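Local coordinates for protein putative regulator (Escherichia coli O6, PDB 3HFI) that probably regulates transcription, its UTRA domain being the part that in related GntR-type regulators senses a small effector molecule, at residues S108-R113 with L132-L137; S31-A36 with D51-E56. All blocks are in the same frame, centred on the assembly; numbering follows the deposited sequence.

Contact 1 (S108-R113 with L132-L137); sequences SRYAAR and LHLEQL
His133 N gives its hydrogen to Ala111 O over 2.7 Å, almost in line with the carbonyl, and Ala111 N returns the bond to His133 O. Arg109 and Glu135 are paired the same way through their backbones, so 108-113 and 132-137 run antiparallel with two hydrogen-bonded pairs. Between them, Tyr110 CA sends a C-H toward His133 O at 3.4 Å. On the face that carries His133, the Arg113 chain folds back at chi2 and chi3 (-86° and -57°): its CG packs against His133 CB at 3.3 Å, and its NH1 comes over one face of the imidazole, near the rim. Further along this face Arg109 and Glu135 reach out side by side, but their salt bridge is long, with NH1 3.7 Å from OE1; Glu135 OE2 is bound by Tyr39 OH. On the other face Tyr110 CB rests on Leu132 CD1 at 4.2 Å, and Gln136 sends its amide to the backbone of Tyr159 and Gly161 of the second subunit. Strand 144-153 flanks 132-137 on one side, while Ser108 and Arg109 pair with an antiparallel strand of the second subunit, carrying the sheet across the dimer interface.

Contact 2 (S31-A36 with D51-E56); sequences SRIEPA and DILYLE
Arg32 lays its guanidinium flat on the ring of Tyr54, a cation-pi stack with the two planes only 12° apart. Arg32 CZ stands 4.0 Å from the ring centroid and NH2 sits above the middle of the ring. A bend at chi3 (55°) turns the group over the tyrosine. Charge pairing fixes its rotation: Arg32 NH2 donates to Glu34 OE1 over 2.8 Å; the oxygen lies in the guanidinium plane, while the nitrogen reaches it from the syn side, tilted well out of the carboxylate plane. Arg32 NE adds a weak bond to the same oxygen. Glu34 OE2 in turn forms a salt bridge with Arg72, so the carboxylate is held between two arginines, and Tyr54 OH is hydrogen-bonded to Glu70. Both of these outside partners belong to strand 65-73, next in the sheet.

Backbone bonding makes this an antiparallel pair at the edge of the chain's sheet, 26-35 being an outermost strand and 51-60 its neighbour in the UTRA fold. Arg32 with Tyr54 and Glu34 with Ile52 are the hydrogen-bonded pairs; the straightest bond runs from Tyr54 N to Arg32 O, 2.7 Å long and almost straight at the hydrogen.

Carbon-to-carbon contacts occur on both faces. Beside the stack, the aliphatic part of Glu34 lies along Ile52, CG to CD1 at 3.4 Å; chi1 of Ile52 (58°) places CG1 between its own N and carbonyl carbon, close to Glu34 O. On the reverse face Ile33 CD1 meets Leu53 CD1 at 3.5 Å, and Ile33 CG2 lies 3.6 Å from Asp51 CB, the two side chains nearly at right angles. Ser31 CB touches Leu55 CD1. Past the strand end, Ala36 CB approaches Ile52 CG2 at 4.2 Å, where Ala41 and Leu44 of helix 38-44 close over the pair.

How the contacts relate
From the N terminus, contact 2 comes first: strand 26-35 leads into helix 38-44, and the chain returns as strand 51-60, so that 31-36 with 51-56 closes a short loop around that helix. Strand 65-73 and helix 91-99 follow before contact 1 opens at 108-113 and closes at 132-137, with helix 117-123 in its loop. The two loops follow in series, neither nesting nor crossing. Each joins an outermost strand of the one antiparallel sheet to its inner neighbour, with strands 65-73 and 144-153 between. Their centres lie 20 Å apart, on opposite sides of the chain's centre. Of the two, contact 1 borders the second subunit.

Contact 1 (S108-R113 with L132-L137)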
loop_
_atom_site.group_PDB
_atom_site.type_symbol
_atom_site.label_atom_id
_atom_site.label_comp_id
_atom_site.label_asym_id
_atom_site.label_seq_id
_atom_site.Cartn_x
_atom_site.Cartn_y
_atom_site.Cartn_z
ATOM N N SER A 108 1.643 -6.339 2.317
ATOM C CA SER A 108 2.820 -5.749 2.860
ATOM C C SER A 108 2.975 -6.166 4.295
ATOM O O SER A 108 2.002 -6.358 5.005
ATOM C CB SER A 108 2.687 -4.226 2.820
ATOM O OG SER A 108 2.388 -3.757 1.536
ATOM N N ARG A 109 4.216 -6.130 4.750
ATOM C CA ARG A 109 4.590 -6.467 6.108
ATOM C C ARG A 109 5.551 -5.413 6.557
ATOM O O ARG A 109 6.452 -5.076 5.816
ATOM C CB ARG A 109 5.262 -7.809 6.073
ATOM C CG ARG A 109 5.596 -8.382 7.402
ATOM C CD ARG A 109 6.087 -9.786 7.086
ATOM N NE ARG A 109 6.587 -10.534 8.236
ATOM C CZ ARG A 109 7.296 -11.673 8.132
ATOM N NH1 ARG A 109 7.592 -12.182 6.913
ATOM N NH2 ARG A 109 7.727 -12.307 9.247
ATOM N N TYR A 110 5.279 -4.800 7.683
ATOM C CA TYR A 110 6.019 -3.653 8.121
ATOM C C TYR A 110 6.887 -4.024 9.349
ATOM O O TYR A 110 6.401 -4.664 10.274
ATOM C CB TYR A 110 5.066 -2.507 8.497
ATOM C CG TYR A 110 4.059 -2.127 7.425
ATOM C CD1 TYR A 110 4.316 -1.108 6.505
ATOM C CD2 TYR A 110 2.845 -2.790 7.327
ATOM C CE1 TYR A 110 3.364 -0.769 5.498
ATOM C CE2 TYR A 110 1.888 -2.443 6.351
ATOM C CZ TYR A 110 2.162 -1.457 5.426
ATOM O OH TYR A 110 1.209 -1.157 4.478
ATOM N N ALA A 111 8.121 -3.544 9.379
ATOM C CA ALA A 111 9.088 -3.892 10.440
ATOM C C ALA A 111 10.057 -2.728 10.688
ATOM O O ALA A 111 10.365 -1.980 9.776
ATOM C CB ALA A 111 9.867 -5.148 10.033
ATOM N N ALA A 112 10.552 -2.594 11.913
ATOM C CA ALA A 112 11.640 -1.629 12.229
ATOM C C ALA A 112 12.963 -2.244 11.869
ATOM O O ALA A 112 13.220 -3.386 12.218
ATOM C CB ALA A 112 11.643 -1.261 13.694
ATOM N N ARG A 113 13.793 -1.510 11.143
ATOM C CA ARG A 113 15.188 -1.925 10.926
ATOM C C ARG A 113 16.181 -0.778 11.225
ATOM O O ARG A 113 15.793 0.379 11.388
ATOM C CB ARG A 113 15.375 -2.431 9.503
ATOM C CG ARG A 113 14.389 -3.565 9.093
ATOM C CD ARG A 113 14.891 -4.925 9.490
ATOM N NE ARG A 113 16.211 -5.179 8.901
ATOM C CZ ARG A 113 16.444 -5.806 7.739
ATOM N NH1 ARG A 113 15.442 -6.291 6.991
ATOM N NH2 ARG A 113 17.703 -5.962 7.329
ATOM N N LEU A 132 11.652 2.599 8.813
ATOM C CA LEU A 132 10.564 1.672 8.574
ATOM C C LEU A 132 10.942 0.823 7.375
ATOM O O LEU A 132 11.295 1.321 6.296
ATOM C CB LEU A 132 9.219 2.377 8.350
ATOM C CG LEU A 132 8.058 1.394 8.062
ATOM C CD1 LEU A 132 7.525 0.769 9.384
ATOM C CD2 LEU A 132 6.928 2.078 7.310
ATOM N N HIS A 133 10.875 -0.479 7.575
ATOM C CA HIS A 133 11.122 -1.405 6.499
ATOM C C HIS A 133 9.788 -2.069 6.123
ATOM O O HIS A 133 9.054 -2.541 6.982
ATOM C CB HIS A 133 12.130 -2.449 6.918
ATOM C CG HIS A 133 12.313 -3.534 5.921
ATOM N ND1 HIS A 133 12.869 -3.307 4.675
ATOM C CD2 HIS A 133 12.089 -4.860 5.994
ATOM C CE1 HIS A 133 12.929 -4.438 4.006
ATOM N NE2 HIS A 133 12.474 -5.401 4.782
ATOM N N LEU A 134 9.515 -2.103 4.839
ATOM C CA LEU A 134 8.358 -2.780 4.293
ATOM C C LEU A 134 8.802 -3.863 3.336
ATOM O O LEU A 134 9.721 -3.641 2.531
ATOM C CB LEU A 134 7.579 -1.738 3.566
ATOM C CG LEU A 134 6.291 -2.040 2.901
ATOM C CD1 LEU A 134 5.389 -1.091 3.651
ATOM C CD2 LEU A 134 6.349 -1.682 1.425
ATOM N N GLU A 135 8.216 -5.061 3.453
ATOM C CA GLU A 135 8.293 -6.061 2.364
ATOM C C GLU A 135 6.934 -6.088 1.721
ATOM O O GLU A 135 5.951 -6.233 2.416
ATOM C CB GLU A 135 8.543 -7.480 2.861
ATOM C CG GLU A 135 9.859 -7.758 3.468
ATOM C CD GLU A 135 9.954 -9.224 3.939
ATOM O OE1 GLU A 135 8.958 -9.786 4.419
ATOM O OE2 GLU A 135 10.991 -9.832 3.822
ATOM N N GLN A 136 6.875 -6.046 0.403
ATOM C CA GLN A 136 5.625 -6.033 -0.294
ATOM C C GLN A 136 5.646 -7.038 -1.415
ATOM O O GLN A 136 6.583 -7.063 -2.226
ATOM C CB GLN A 136 5.416 -4.666 -0.909
ATOM C CG GLN A 136 4.059 -4.564 -1.625
ATOM C CD GLN A 136 3.840 -3.239 -2.243
ATOM O OE1 GLN A 136 4.595 -2.830 -3.172
ATOM N NE2 GLN A 136 2.809 -2.506 -1.736
ATOM N N LEU A 137 4.618 -7.850 -1.482
ATOM C CA LEU A 137 4.485 -8.845 -2.525
ATOM C C LEU A 137 3.313 -8.376 -3.376
ATOM O O LEU A 137 2.268 -8.126 -2.857
ATOM C CB LEU A 137 4.237 -10.234 -1.903
ATOM C CG LEU A 137 4.335 -11.466 -2.798
ATOM C CD1 LEU A 137 5.623 -11.512 -3.598
ATOM C CD2 LEU A 137 4.155 -12.767 -2.009
#

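Contact 2 (S31-A36 with D51-E56)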
loop_
_atom_site.group_PDB
_atom_site.type_symbol
_atom_site.label_atom_id
_atom_site.label_comp_id
_atom_site.label_asym_id
_atom_site.label_seq_id
_atom_site.Cartn_x
_atom_site.Cartn_y
_atom_site.Cartn_z
ATOM N N SER A 31 20.552 -1.762 -11.563
ATOM C CA SER A 31 19.828 -2.984 -11.835
ATOM C C SER A 31 20.697 -4.190 -12.131
ATOM O O SER A 31 21.821 -4.055 -12.483
ATOM C CB SER A 31 18.796 -2.775 -12.941
ATOM O OG SER A 31 19.362 -2.601 -14.186
ATOM N N ARG A 32 20.123 -5.376 -12.065
ATOM C CA ARG A 32 20.906 -6.587 -12.135
ATOM C C ARG A 32 19.980 -7.742 -12.407
ATOM O O ARG A 32 18.859 -7.722 -11.897
ATOM C CB ARG A 32 21.412 -6.850 -10.737
ATOM C CG ARG A 32 22.699 -7.382 -10.642
ATOM C CD ARG A 32 23.242 -7.055 -9.230
ATOM N NE ARG A 32 22.375 -7.507 -8.115
ATOM C CZ ARG A 32 22.235 -6.825 -6.967
ATOM N NH1 ARG A 32 22.854 -5.638 -6.815
ATOM N NH2 ARG A 32 21.428 -7.287 -5.987
ATOM N N ILE A 33 20.436 -8.729 -13.172
ATOM C CA ILE A 33 19.713 -9.993 -13.303
ATOM C C ILE A 33 20.410 -10.891 -12.277
ATOM O O ILE A 33 21.634 -10.985 -12.300
ATOM C CB ILE A 33 19.869 -10.646 -14.681
ATOM C CG1 ILE A 33 19.285 -9.739 -15.790
ATOM C CG2 ILE A 33 19.232 -12.020 -14.713
ATOM C CD1 ILE A 33 17.937 -9.278 -15.457
ATOM N N GLU A 34 19.674 -11.497 -11.361
ATOM C CA GLU A 34 20.360 -12.349 -10.412
ATOM C C GLU A 34 19.517 -13.608 -10.160
ATOM O O GLU A 34 18.313 -13.560 -10.331
ATOM C CB GLU A 34 20.560 -11.581 -9.088
ATOM C CG GLU A 34 19.229 -11.176 -8.458
ATOM C CD GLU A 34 19.348 -10.456 -7.039
ATOM O OE1 GLU A 34 20.391 -9.827 -6.749
ATOM O OE2 GLU A 34 18.359 -10.538 -6.248
ATOM N N PRO A 35 20.161 -14.707 -9.712
ATOM C CA PRO A 35 19.387 -15.880 -9.336
ATOM C C PRO A 35 18.542 -15.575 -8.109
ATOM O O PRO A 35 19.043 -14.958 -7.171
ATOM C CB PRO A 35 20.439 -16.964 -9.044
ATOM C CG PRO A 35 21.733 -16.437 -9.637
ATOM C CD PRO A 35 21.621 -14.905 -9.568
ATOM N N ALA A 36 17.256 -15.932 -8.132
ATOM C CA ALA A 36 16.388 -15.795 -6.945
ATOM C C ALA A 36 16.917 -16.635 -5.789
ATOM O O ALA A 36 17.187 -17.844 -5.952
ATOM C CB ALA A 36 15.012 -16.183 -7.262
ATOM N N ASP A 51 16.511 -16.815 -12.679
ATOM C CA ASP A 51 16.897 -15.419 -12.837
ATOM C C ASP A 51 15.734 -14.478 -12.648
ATOM O O ASP A 51 14.606 -14.736 -13.073
ATOM C CB ASP A 51 17.564 -15.206 -14.199
ATOM C CG ASP A 51 19.009 -15.615 -14.223
ATOM O OD1 ASP A 51 19.632 -15.827 -13.159
ATOM O OD2 ASP A 51 19.579 -15.647 -15.323
ATOM N N ILE A 52 15.948 -13.448 -11.846
ATOM C CA ILE A 52 14.985 -12.394 -11.680
ATOM C C ILE A 52 15.687 -11.096 -11.943
ATOM O O ILE A 52 16.946 -11.041 -11.962
ATOM C CB ILE A 52 14.311 -12.436 -10.280
ATOM C CG1 ILE A 52 15.332 -12.343 -9.093
ATOM C CG2 ILE A 52 13.394 -13.680 -10.169
ATOM C CD1 ILE A 52 15.804 -10.906 -8.742
ATOM N N LEU A 53 14.907 -10.045 -12.185
ATOM C CA LEU A 53 15.443 -8.678 -12.325
ATOM C C LEU A 53 15.427 -7.908 -10.970
ATOM O O LEU A 53 14.387 -7.818 -10.312
ATOM C CB LEU A 53 14.626 -7.892 -13.373
ATOM C CG LEU A 53 14.989 -6.414 -13.638
ATOM C CD1 LEU A 53 16.417 -6.365 -14.149
ATOM C CD2 LEU A 53 13.982 -5.795 -14.633
ATOM N N TYR A 54 16.574 -7.396 -10.537
ATOM C CA TYR A 54 16.665 -6.638 -9.339
ATOM C C TYR A 54 16.769 -5.170 -9.781
ATOM O O TYR A 54 17.519 -4.873 -10.667
ATOM C CB TYR A 54 17.909 -7.008 -8.584
ATOM C CG TYR A 54 18.275 -6.039 -7.479
ATOM C CD1 TYR A 54 17.798 -6.220 -6.176
ATOM C CD2 TYR A 54 19.120 -4.978 -7.718
ATOM C CE1 TYR A 54 18.151 -5.372 -5.149
ATOM C CE2 TYR A 54 19.488 -4.089 -6.671
ATOM C CZ TYR A 54 18.992 -4.309 -5.394
ATOM O OH TYR A 54 19.282 -3.426 -4.358
ATOM N N LEU A 55 15.965 -4.279 -9.197
ATOM C CA LEU A 55 16.007 -2.849 -9.487
ATOM C C LEU A 55 16.118 -2.119 -8.181
ATOM O O LEU A 55 15.312 -2.352 -7.270
ATOM C CB LEU A 55 14.704 -2.437 -10.125
ATOM C CG LEU A 55 14.493 -1.929 -11.493
ATOM C CD1 LEU A 55 15.290 -2.723 -12.568
ATOM C CD2 LEU A 55 12.963 -1.889 -11.727
ATOM N N GLU A 56 17.068 -1.206 -8.081
ATOM C CA GLU A 56 17.143 -0.327 -6.927
ATOM C C GLU A 56 16.809 1.093 -7.365
ATOM O O GLU A 56 17.447 1.634 -8.296
ATOM C CB GLU A 56 18.559 -0.378 -6.342
ATOM C CG GLU A 56 18.742 0.232 -4.977
ATOM C CD GLU A 56 20.206 0.022 -4.455
ATOM O OE1 GLU A 56 21.182 0.059 -5.248
ATOM O OE2 GLU A 56 20.371 -0.195 -3.233
#